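Local coordinates for putative TetR-family transcriptional regulator (Bordetella parapertussis 12822, PDB 3CCY), which probably binds cis-regulatory DNA as a dimeric transcriptional repressor of the TetR family, at residues A136-A141 with V158-F163; D140-L145 with L192-Y197; F164-W169 with E187-L192. One frame throughout, in Å; residues are numbered along the deposited sequence.

Contact 1: residues A136-A141 with V158-F163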
loop_
_atom_site.group_PDB
_atom_site.type_symbol
_atom_site.label_atom_id
_atom_site.label_comp_id
_atom_site.label_asym_id
_atom_site.label_seq_id
_atom_site.Cartn_x
_atom_site.Cartn_y
_atom_site.Cartn_z
ATOM N N ALA A 136 -9.516 12.483 -7.679
ATOM C CA ALA A 136 -10.711 13.325 -7.827
ATOM C C ALA A 136 -11.744 12.625 -8.724
ATOM O O ALA A 136 -12.942 12.608 -8.414
ATOM C CB ALA A 136 -10.358 14.712 -8.382
ATOM N N TYR A 137 -11.285 12.016 -9.802
ATOM C CA TYR A 137 -12.193 11.294 -10.683
ATOM C C TYR A 137 -12.961 10.211 -9.905
ATOM O O TYR A 137 -14.158 10.036 -10.094
ATOM C CB TYR A 137 -11.452 10.649 -11.862
ATOM C CG TYR A 137 -11.017 11.609 -12.948
ATOM C CD1 TYR A 137 -11.780 12.717 -13.262
ATOM C CD2 TYR A 137 -9.851 11.373 -13.708
ATOM C CE1 TYR A 137 -11.410 13.598 -14.269
ATOM C CE2 TYR A 137 -9.462 12.267 -14.755
ATOM C CZ TYR A 137 -10.255 13.372 -15.007
ATOM O OH TYR A 137 -9.928 14.299 -15.980
ATOM N N VAL A 138 -12.259 9.471 -9.053
ATOM C CA VAL A 138 -12.870 8.367 -8.320
ATOM C C VAL A 138 -13.821 8.921 -7.234
ATOM O O VAL A 138 -14.932 8.417 -7.057
ATOM C CB VAL A 138 -11.792 7.480 -7.662
ATOM C CG1 VAL A 138 -12.459 6.443 -6.678
ATOM C CG2 VAL A 138 -10.983 6.759 -8.789
ATOM N N ARG A 139 -13.358 9.939 -6.523
ATOM C CA ARG A 139 -14.159 10.568 -5.470
ATOM C C ARG A 139 -15.475 11.058 -6.035
ATOM O O ARG A 139 -16.542 10.764 -5.468
ATOM C CB ARG A 139 -13.440 11.742 -4.830
ATOM C CG ARG A 139 -14.204 12.320 -3.610
ATOM C CD ARG A 139 -13.918 13.801 -3.411
ATOM N NE ARG A 139 -14.785 14.649 -4.233
ATOM C CZ ARG A 139 -15.603 15.582 -3.760
ATOM N NH1 ARG A 139 -15.689 15.829 -2.449
ATOM N NH2 ARG A 139 -16.345 16.272 -4.604
ATOM N N ASP A 140 -15.384 11.804 -7.131
ATOM C CA ASP A 140 -16.547 12.393 -7.773
ATOM C C ASP A 140 -17.474 11.284 -8.284
ATOM O O ASP A 140 -18.687 11.419 -8.186
ATOM C CB ASP A 140 -16.152 13.337 -8.899
ATOM C CG ASP A 140 -15.476 14.627 -8.403
ATOM O OD1 ASP A 140 -15.345 14.833 -7.188
ATOM O OD2 ASP A 140 -15.083 15.456 -9.263
ATOM N N ALA A 141 -16.920 10.184 -8.795
ATOM C CA ALA A 141 -17.776 9.097 -9.316
ATOM C C ALA A 141 -18.534 8.394 -8.185
ATOM O O ALA A 141 -19.683 7.976 -8.378
ATOM C CB ALA A 141 -16.948 8.076 -10.111
ATOM N N VAL A 158 -11.918 10.439 3.147
ATOM C CA VAL A 158 -11.745 9.138 3.834
ATOM C C VAL A 158 -12.301 7.975 3.002
ATOM O O VAL A 158 -11.589 7.008 2.783
ATOM C CB VAL A 158 -12.356 9.105 5.276
ATOM C CG1 VAL A 158 -12.179 7.735 5.884
ATOM C CG2 VAL A 158 -11.643 10.135 6.155
ATOM N N ASP A 159 -13.533 8.074 2.491
ATOM C CA ASP A 159 -14.109 6.906 1.819
ATOM C C ASP A 159 -13.340 6.596 0.525
ATOM O O ASP A 159 -13.113 5.424 0.185
ATOM C CB ASP A 159 -15.616 7.119 1.504
ATOM C CG ASP A 159 -16.473 7.251 2.780
ATOM O OD1 ASP A 159 -16.029 6.804 3.855
ATOM O OD2 ASP A 159 -17.594 7.794 2.726
ATOM N N THR A 160 -13.004 7.653 -0.222
ATOM C CA THR A 160 -12.213 7.518 -1.420
ATOM C C THR A 160 -10.836 6.875 -1.191
ATOM O O THR A 160 -10.428 5.997 -1.940
ATOM C CB THR A 160 -12.087 8.896 -2.136
ATOM O OG1 THR A 160 -13.416 9.425 -2.313
ATOM C CG2 THR A 160 -11.416 8.727 -3.474
HETATM N N MSE A 161 -10.126 7.317 -0.158
HETATM C CA MSE A 161 -8.793 6.803 0.110
HETATM C C MSE A 161 -8.863 5.358 0.668
HETATM O O MSE A 161 -7.957 4.579 0.460
HETATM C CB MSE A 161 -8.028 7.752 1.071
HETATM C CG MSE A 161 -7.791 9.150 0.521
HETATM SE SE MSE A 161 -7.129 9.119 -1.310
HETATM C CE MSE A 161 -5.340 8.568 -0.840
ATOM N N LEU A 162 -9.962 4.998 1.342
ATOM C CA LEU A 162 -10.119 3.610 1.792
ATOM C C LEU A 162 -10.320 2.703 0.587
ATOM O O LEU A 162 -9.705 1.645 0.488
ATOM C CB LEU A 162 -11.276 3.470 2.761
ATOM C CG LEU A 162 -10.983 4.069 4.151
ATOM C CD1 LEU A 162 -12.262 4.222 4.985
ATOM C CD2 LEU A 162 -9.860 3.260 4.952
ATOM N N PHE A 163 -11.140 3.174 -0.349
ATOM C CA PHE A 163 -11.249 2.517 -1.617
ATOM C C PHE A 163 -9.896 2.350 -2.345
ATOM O O PHE A 163 -9.598 1.242 -2.781
ATOM C CB PHE A 163 -12.239 3.210 -2.534
ATOM C CG PHE A 163 -12.160 2.672 -3.921
ATOM C CD1 PHE A 163 -12.751 1.443 -4.221
ATOM C CD2 PHE A 163 -11.377 3.303 -4.880
ATOM C CE1 PHE A 163 -12.613 0.882 -5.487
ATOM C CE2 PHE A 163 -11.229 2.725 -6.138
ATOM C CZ PHE A 163 -11.854 1.527 -6.419
#
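Val138 and Phe163 make the purely apolar half of this contact. The CG1 methyl of Val138 stands 3.8 Å from Phe163 CD2 and 4.0 Å from Phe163 CE2, approaching this part of the ring obliquely, and the two side chains run at about a right angle to each other. The valine torsion explains which branch touches: CG1 lies opposite the backbone N (chi1 170°).

The mixed half centres on Thr160, directed at the backbone of Arg139. The CG2 methyl of Thr160 comes within 3.8 Å of Arg139 N, consistent with the short separation of 5.4 Å between the CA atoms of these two residues. Its hydroxyl OG1 lies 3.3 Å from Arg139 CG, a van der Waals touch; the polar need of OG1 is met on its own helix by the carbonyl of Ala156. In the conformer given, one of two modelled, the guanidinium of Arg139 leads away from Thr160 to the carboxylate of Asp140.

The segments are helical throughout, with axes 9.5 Å apart at closest approach and directions at 117°, closer to crosswise than to antiparallel. Helix 122-145 thus crosses helix 153-168 over a buried junction, and helix 87-115 packs on it, with Ile94 and Phe98 against Val138 and Val95 against Phe163.

Contact 2: residues D140-L145 with L192-Y197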
loop_
_atom_site.group_PDB
_atom_site.type_symbol
_atom_site.label_atom_id
_atom_site.label_comp_id
_atom_site.label_asym_id
_atom_site.label_seq_id
_atom_site.Cartn_x
_atom_site.Cartn_y
_atom_site.Cartn_z
ATOM N N ASP A 140 -15.384 11.804 -7.131
ATOM C CA ASP A 140 -16.547 12.393 -7.773
ATOM C C ASP A 140 -17.474 11.284 -8.284
ATOM O O ASP A 140 -18.687 11.419 -8.186
ATOM C CB ASP A 140 -16.152 13.337 -8.899
ATOM C CG ASP A 140 -15.476 14.627 -8.403
ATOM O OD1 ASP A 140 -15.345 14.833 -7.188
ATOM O OD2 ASP A 140 -15.083 15.456 -9.263
ATOM N N ALA A 141 -16.920 10.184 -8.795
ATOM C CA ALA A 141 -17.776 9.097 -9.316
ATOM C C ALA A 141 -18.534 8.394 -8.185
ATOM O O ALA A 141 -19.683 7.976 -8.378
ATOM C CB ALA A 141 -16.948 8.076 -10.111
ATOM N N LEU A 142 -17.886 8.245 -7.025
ATOM C CA LEU A 142 -18.543 7.726 -5.812
ATOM C C LEU A 142 -19.685 8.639 -5.326
ATOM O O LEU A 142 -20.781 8.159 -5.005
ATOM C CB LEU A 142 -17.519 7.521 -4.670
ATOM C CG LEU A 142 -16.604 6.288 -4.764
ATOM C CD1 LEU A 142 -15.633 6.282 -3.614
ATOM C CD2 LEU A 142 -17.474 5.031 -4.705
ATOM N N LEU A 143 -19.427 9.939 -5.264
ATOM C CA LEU A 143 -20.450 10.886 -4.862
ATOM C C LEU A 143 -21.585 11.025 -5.906
ATOM O O LEU A 143 -22.660 11.510 -5.563
ATOM C CB LEU A 143 -19.856 12.266 -4.563
ATOM C CG LEU A 143 -18.891 12.291 -3.378
ATOM C CD1 LEU A 143 -18.163 13.600 -3.369
ATOM C CD2 LEU A 143 -19.598 12.086 -2.019
ATOM N N GLN A 144 -21.362 10.589 -7.151
ATOM C CA GLN A 144 -22.477 10.479 -8.095
ATOM C C GLN A 144 -23.386 9.279 -7.766
ATOM O O GLN A 144 -24.532 9.264 -8.155
ATOM C CB GLN A 144 -22.016 10.434 -9.549
ATOM C CG GLN A 144 -21.588 11.801 -10.007
ATOM C CD GLN A 144 -21.087 11.831 -11.427
ATOM O OE1 GLN A 144 -20.177 11.105 -11.798
ATOM N NE2 GLN A 144 -21.662 12.709 -12.221
ATOM N N LEU A 145 -22.855 8.301 -7.060
ATOM C CA LEU A 145 -23.663 7.193 -6.530
ATOM C C LEU A 145 -24.389 7.613 -5.266
ATOM O O LEU A 145 -25.485 7.137 -5.012
ATOM C CB LEU A 145 -22.809 5.967 -6.186
ATOM C CG LEU A 145 -22.017 5.396 -7.364
ATOM C CD1 LEU A 145 -20.979 4.415 -6.832
ATOM C CD2 LEU A 145 -22.939 4.740 -8.340
ATOM N N LEU A 192 -18.065 -5.622 -3.019
ATOM C CA LEU A 192 -17.711 -5.508 -1.605
ATOM C C LEU A 192 -17.829 -4.055 -1.133
ATOM O O LEU A 192 -18.502 -3.775 -0.107
ATOM C CB LEU A 192 -16.278 -6.017 -1.363
ATOM C CG LEU A 192 -15.979 -7.524 -1.439
ATOM C CD1 LEU A 192 -14.465 -7.742 -1.669
ATOM C CD2 LEU A 192 -16.396 -8.224 -0.142
ATOM N N PHE A 193 -17.162 -3.147 -1.847
ATOM C CA PHE A 193 -17.114 -1.720 -1.448
ATOM C C PHE A 193 -18.517 -1.087 -1.455
ATOM O O PHE A 193 -18.884 -0.437 -0.505
ATOM C CB PHE A 193 -16.161 -0.871 -2.324
ATOM C CG PHE A 193 -15.993 0.554 -1.796
ATOM C CD1 PHE A 193 -15.236 0.795 -0.659
ATOM C CD2 PHE A 193 -16.644 1.618 -2.399
ATOM C CE1 PHE A 193 -15.103 2.096 -0.130
ATOM C CE2 PHE A 193 -16.513 2.911 -1.874
ATOM C CZ PHE A 193 -15.745 3.129 -0.742
ATOM N N LEU A 194 -19.294 -1.299 -2.522
ATOM C CA LEU A 194 -20.626 -0.687 -2.642
ATOM C C LEU A 194 -21.716 -1.354 -1.801
ATOM O O LEU A 194 -22.548 -0.680 -1.202
ATOM C CB LEU A 194 -21.086 -0.653 -4.119
ATOM C CG LEU A 194 -20.247 0.252 -5.038
ATOM C CD1 LEU A 194 -20.965 0.387 -6.371
ATOM C CD2 LEU A 194 -19.947 1.649 -4.450
ATOM N N ASP A 195 -21.723 -2.678 -1.779
ATOM C CA ASP A 195 -22.840 -3.401 -1.166
ATOM C C ASP A 195 -22.480 -4.177 0.105
ATOM O O ASP A 195 -23.376 -4.589 0.876
ATOM C CB ASP A 195 -23.531 -4.279 -2.227
ATOM C CG ASP A 195 -24.250 -3.425 -3.294
ATOM O OD1 ASP A 195 -25.237 -2.734 -2.940
ATOM O OD2 ASP A 195 -23.824 -3.402 -4.462
ATOM N N GLY A 196 -21.179 -4.340 0.364
ATOM C CA GLY A 196 -20.771 -4.886 1.660
ATOM C C GLY A 196 -20.531 -6.372 1.687
ATOM O O GLY A 196 -21.256 -7.141 1.075
ATOM N N TYR A 197 -19.490 -6.772 2.427
ATOM C CA TYR A 197 -19.164 -8.173 2.678
ATOM C C TYR A 197 -20.366 -9.007 3.155
ATOM O O TYR A 197 -20.544 -10.178 2.741
ATOM C CB TYR A 197 -18.067 -8.245 3.736
ATOM C CG TYR A 197 -17.546 -9.621 3.945
ATOM C CD1 TYR A 197 -17.804 -10.319 5.126
ATOM C CD2 TYR A 197 -16.798 -10.236 2.964
ATOM C CE1 TYR A 197 -17.319 -11.620 5.296
ATOM C CE2 TYR A 197 -16.322 -11.533 3.128
ATOM C CZ TYR A 197 -16.560 -12.201 4.296
ATOM O OH TYR A 197 -16.085 -13.523 4.423
#
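The methyls of Leu142 meet the ring edge of Phe193 at CE2, the two side chains approaching from opposite directions. Both methyls of the leucine converge on this single ring atom: CD2 of Leu142 is 3.7 Å from Phe193 CE2 and CD1 is 3.9 Å from the same Phe193 CE2. The CD2 methyl lies near the plane of the ring, so the aromatic edge rather than a face is what it presses on. A second set of apolar touches runs beside the first. Leu145 CD1 reaches Leu194 CD2 at 3.8 Å, the two side chains crossing at about a right angle, and Leu142 CD2 completes the group at 4.2 Å from Leu194 CD2.

The reach of these side chains is what closes the gap, since the nearest CA atoms, those of Leu142 and Leu194, are 9.2 Å apart. Phe193 spans its share with its ring carried opposite the backbone N (chi1 -173°), whereas Leu194 starts out beside the interface and only its methyl end comes nearer to the other segment. The buried surface is modest, 139 Å² over both sides.

In the next shell, Phe91 and Pro87 of helix 87-115 pack on Leu142 and Leu145, and Phe163 meets the ring of Phe193 edge-to-face. Phe193 also meets Tyr197 of the second subunit, with ring planes only about 15° apart. Just beyond Leu194 and Asp195, Gly196, with a positive phi of 95°, is the first residue to leave helical geometry and ends the helix.

Hydrophobic side chains thus join helix 122-145 to helix 182-195 within the all-helical C-terminal domain characteristic of TetR regulators, directly beside the dimer interface.

Contact 3: residues F164-W169 with E187-L192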
loop_
_atom_site.group_PDB
_atom_site.type_symbol
_atom_site.label_atom_id
_atom_site.label_comp_id
_atom_site.label_asym_id
_atom_site.label_seq_id
_atom_site.Cartn_x
_atom_site.Cartn_y
_atom_site.Cartn_z
ATOM N N PHE A 164 -9.158 3.449 -2.564
ATOM C CA PHE A 164 -7.810 3.355 -3.180
ATOM C C PHE A 164 -6.868 2.327 -2.563
ATOM O O PHE A 164 -6.146 1.628 -3.262
ATOM C CB PHE A 164 -7.124 4.715 -3.294
ATOM C CG PHE A 164 -7.485 5.429 -4.575
ATOM C CD1 PHE A 164 -7.081 4.912 -5.806
ATOM C CD2 PHE A 164 -8.291 6.563 -4.556
ATOM C CE1 PHE A 164 -7.434 5.546 -7.018
ATOM C CE2 PHE A 164 -8.658 7.194 -5.767
ATOM C CZ PHE A 164 -8.225 6.687 -6.980
ATOM N N GLY A 165 -6.854 2.274 -1.252
ATOM C CA GLY A 165 -6.142 1.225 -0.505
ATOM C C GLY A 165 -6.451 -0.181 -0.972
ATOM O O GLY A 165 -5.518 -0.965 -1.162
HETATM N N MSE A 166 -7.737 -0.529 -1.112
HETATM C CA MSE A 166 -8.094 -1.867 -1.625
HETATM C C MSE A 166 -7.425 -2.195 -2.923
HETATM O O MSE A 166 -6.915 -3.307 -3.089
HETATM C CB MSE A 166 -9.587 -1.998 -1.941
HETATM C CG MSE A 166 -10.476 -1.853 -0.791
HETATM SE SE MSE A 166 -12.312 -2.315 -1.443
HETATM C CE MSE A 166 -13.186 -0.890 -0.779
ATOM N N ILE A 167 -7.525 -1.268 -3.887
ATOM C CA ILE A 167 -6.938 -1.525 -5.211
ATOM C C ILE A 167 -5.443 -1.262 -5.324
ATOM O O ILE A 167 -4.781 -1.964 -6.052
ATOM C CB ILE A 167 -7.687 -0.785 -6.387
ATOM C CG1 ILE A 167 -7.761 0.734 -6.208
ATOM C CG2 ILE A 167 -9.065 -1.380 -6.628
ATOM C CD1 ILE A 167 -8.078 1.374 -7.591
ATOM N N ASN A 168 -4.910 -0.246 -4.643
ATOM C CA ASN A 168 -3.466 0.070 -4.717
ATOM C C ASN A 168 -2.609 -0.953 -3.980
ATOM O O ASN A 168 -1.434 -1.148 -4.344
ATOM C CB ASN A 168 -3.137 1.486 -4.192
ATOM C CG ASN A 168 -3.636 2.585 -5.117
ATOM O OD1 ASN A 168 -4.152 2.301 -6.184
ATOM N ND2 ASN A 168 -3.492 3.846 -4.710
ATOM N N TRP A 169 -3.153 -1.601 -2.943
ATOM C CA TRP A 169 -2.408 -2.634 -2.195
ATOM C C TRP A 169 -2.216 -3.938 -2.959
ATOM O O TRP A 169 -1.414 -4.776 -2.547
ATOM C CB TRP A 169 -3.105 -2.948 -0.844
ATOM C CG TRP A 169 -2.284 -3.696 0.162
ATOM C CD1 TRP A 169 -2.541 -4.944 0.696
ATOM C CD2 TRP A 169 -1.069 -3.262 0.727
ATOM N NE1 TRP A 169 -1.552 -5.282 1.579
ATOM C CE2 TRP A 169 -0.637 -4.261 1.617
ATOM C CE3 TRP A 169 -0.299 -2.103 0.575
ATOM C CZ2 TRP A 169 0.537 -4.145 2.357
ATOM C CZ3 TRP A 169 0.864 -1.986 1.332
ATOM C CH2 TRP A 169 1.273 -3.002 2.190
ATOM N N GLU A 187 -14.807 -6.595 -10.275
ATOM C CA GLU A 187 -16.228 -6.845 -9.928
ATOM C C GLU A 187 -16.439 -7.140 -8.464
ATOM O O GLU A 187 -17.374 -6.610 -7.839
ATOM C CB GLU A 187 -16.834 -7.940 -10.801
ATOM C CG GLU A 187 -16.862 -7.461 -12.257
ATOM C CD GLU A 187 -17.386 -8.446 -13.278
ATOM O OE1 GLU A 187 -17.285 -9.672 -13.033
ATOM O OE2 GLU A 187 -17.872 -7.977 -14.352
ATOM N N ARG A 188 -15.567 -7.999 -7.929
ATOM C CA ARG A 188 -15.539 -8.324 -6.505
ATOM C C ARG A 188 -15.282 -7.090 -5.628
ATOM O O ARG A 188 -15.989 -6.877 -4.649
ATOM C CB ARG A 188 -14.413 -9.311 -6.213
ATOM C CG ARG A 188 -14.455 -9.889 -4.743
ATOM C CD ARG A 188 -15.618 -10.815 -4.633
ATOM N NE ARG A 188 -15.611 -11.641 -3.422
ATOM C CZ ARG A 188 -16.460 -12.646 -3.234
ATOM N NH1 ARG A 188 -17.339 -12.935 -4.184
ATOM N NH2 ARG A 188 -16.443 -13.343 -2.120
ATOM N N THR A 189 -14.214 -6.352 -5.928
ATOM C CA THR A 189 -13.874 -5.084 -5.239
ATOM C C THR A 189 -15.071 -4.098 -5.180
ATOM O O THR A 189 -15.420 -3.555 -4.124
ATOM C CB THR A 189 -12.684 -4.419 -5.938
ATOM O OG1 THR A 189 -11.577 -5.333 -5.893
ATOM C CG2 THR A 189 -12.301 -3.082 -5.265
ATOM N N VAL A 190 -15.715 -3.906 -6.306
ATOM C CA VAL A 190 -16.905 -3.061 -6.354
ATOM C C VAL A 190 -18.112 -3.605 -5.593
ATOM O O VAL A 190 -18.767 -2.843 -4.866
ATOM C CB VAL A 190 -17.286 -2.763 -7.824
ATOM C CG1 VAL A 190 -18.615 -2.000 -7.918
ATOM C CG2 VAL A 190 -16.176 -1.945 -8.477
ATOM N N GLN A 191 -18.435 -4.894 -5.770
ATOM C CA GLN A 191 -19.540 -5.502 -4.997
ATOM C C GLN A 191 -19.285 -5.308 -3.468
ATOM O O GLN A 191 -20.182 -4.926 -2.718
ATOM C CB GLN A 191 -19.695 -7.032 -5.338
ATOM C CG GLN A 191 -20.195 -7.318 -6.806
ATOM C CD GLN A 191 -19.850 -8.768 -7.323
ATOM O OE1 GLN A 191 -19.396 -9.656 -6.544
ATOM N NE2 GLN A 191 -20.043 -8.989 -8.650
ATOM N N LEU A 192 -18.065 -5.622 -3.019
ATOM C CA LEU A 192 -17.711 -5.508 -1.605
ATOM C C LEU A 192 -17.829 -4.055 -1.133
ATOM O O LEU A 192 -18.502 -3.775 -0.107
ATOM C CB LEU A 192 -16.278 -6.017 -1.363
ATOM C CG LEU A 192 -15.979 -7.524 -1.439
ATOM C CD1 LEU A 192 -14.465 -7.742 -1.669
ATOM C CD2 LEU A 192 -16.396 -8.224 -0.142
#
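Met166 and Thr189 are the residues whose backbones come nearest, with CA atoms 7.5 Å apart. Both lie in helical parts of their segments, and both direct CB at the opposite helix, so the remaining gap is bridged by side chains. The helical backbone is evident from bonds such as that from Leu192 N to Arg188 O at 2.9 Å.

Within the two segments, the close approaches of helix 182-195 come from a single methyl group. Thr189 CG2 lies 3.9 Å from the selenium SE of Met166, a selenomethionine, and equally 3.9 Å from Ile167 CG2. The threonine torsion selects this branch: with chi1 at -59°, CG2 sits opposite the backbone N and faces helix 153-168. Its hydroxyl OG1 is turned to its own helix instead, hydrogen-bonded to the carbonyl of Leu185.

The two partners of the methyl approach differently. Met166 slides past Thr189 in the opposite direction, its selenium arriving alongside, while Ile167 crosses it at about a right angle. Ile167 uses its CG2 branch here; CG1, held between the backbone N and the carbonyl carbon (chi1 57°), is not the branch that touches Thr189.

Outside the pair, Phe98 of helix 87-115 packs on Ile167, and Met166 meets Met166 of the second subunit. Arg188, next to Thr189, forms a salt bridge with Asp159 of that subunit, consistent with the four-helix dimer bundle seen in many TetR-family proteins.

The contact is apolar van der Waals packing of the Thr189 methyl against Ile167 and Met166, whose selenium stands where methionine carries sulfur. Because the threonine hydroxyl is satisfied within its own helix, it can be buried here while offering only its apolar branch to the neighbour.

The three contacts join three helices pairwise: contact 1 pairs 122-145 with 153-168, contact 2 pairs 122-145 with 182-195, and contact 3 pairs 153-168 with 182-195. The centres of contact 1 and contact 2 lie about 9 Å apart, those of contact 2 and contact 3 about 10 Å, and those of contact 1 and contact 3 about 12 Å. Along the chain contacts 1 and 2 start from the same helix, while contact 3 opens after contact 1 closes and falls within the span of contact 2. The helices packing mutually in this core also carry residues meeting the second subunit, consistent with TetR-type dimerisation through the C-terminal domain.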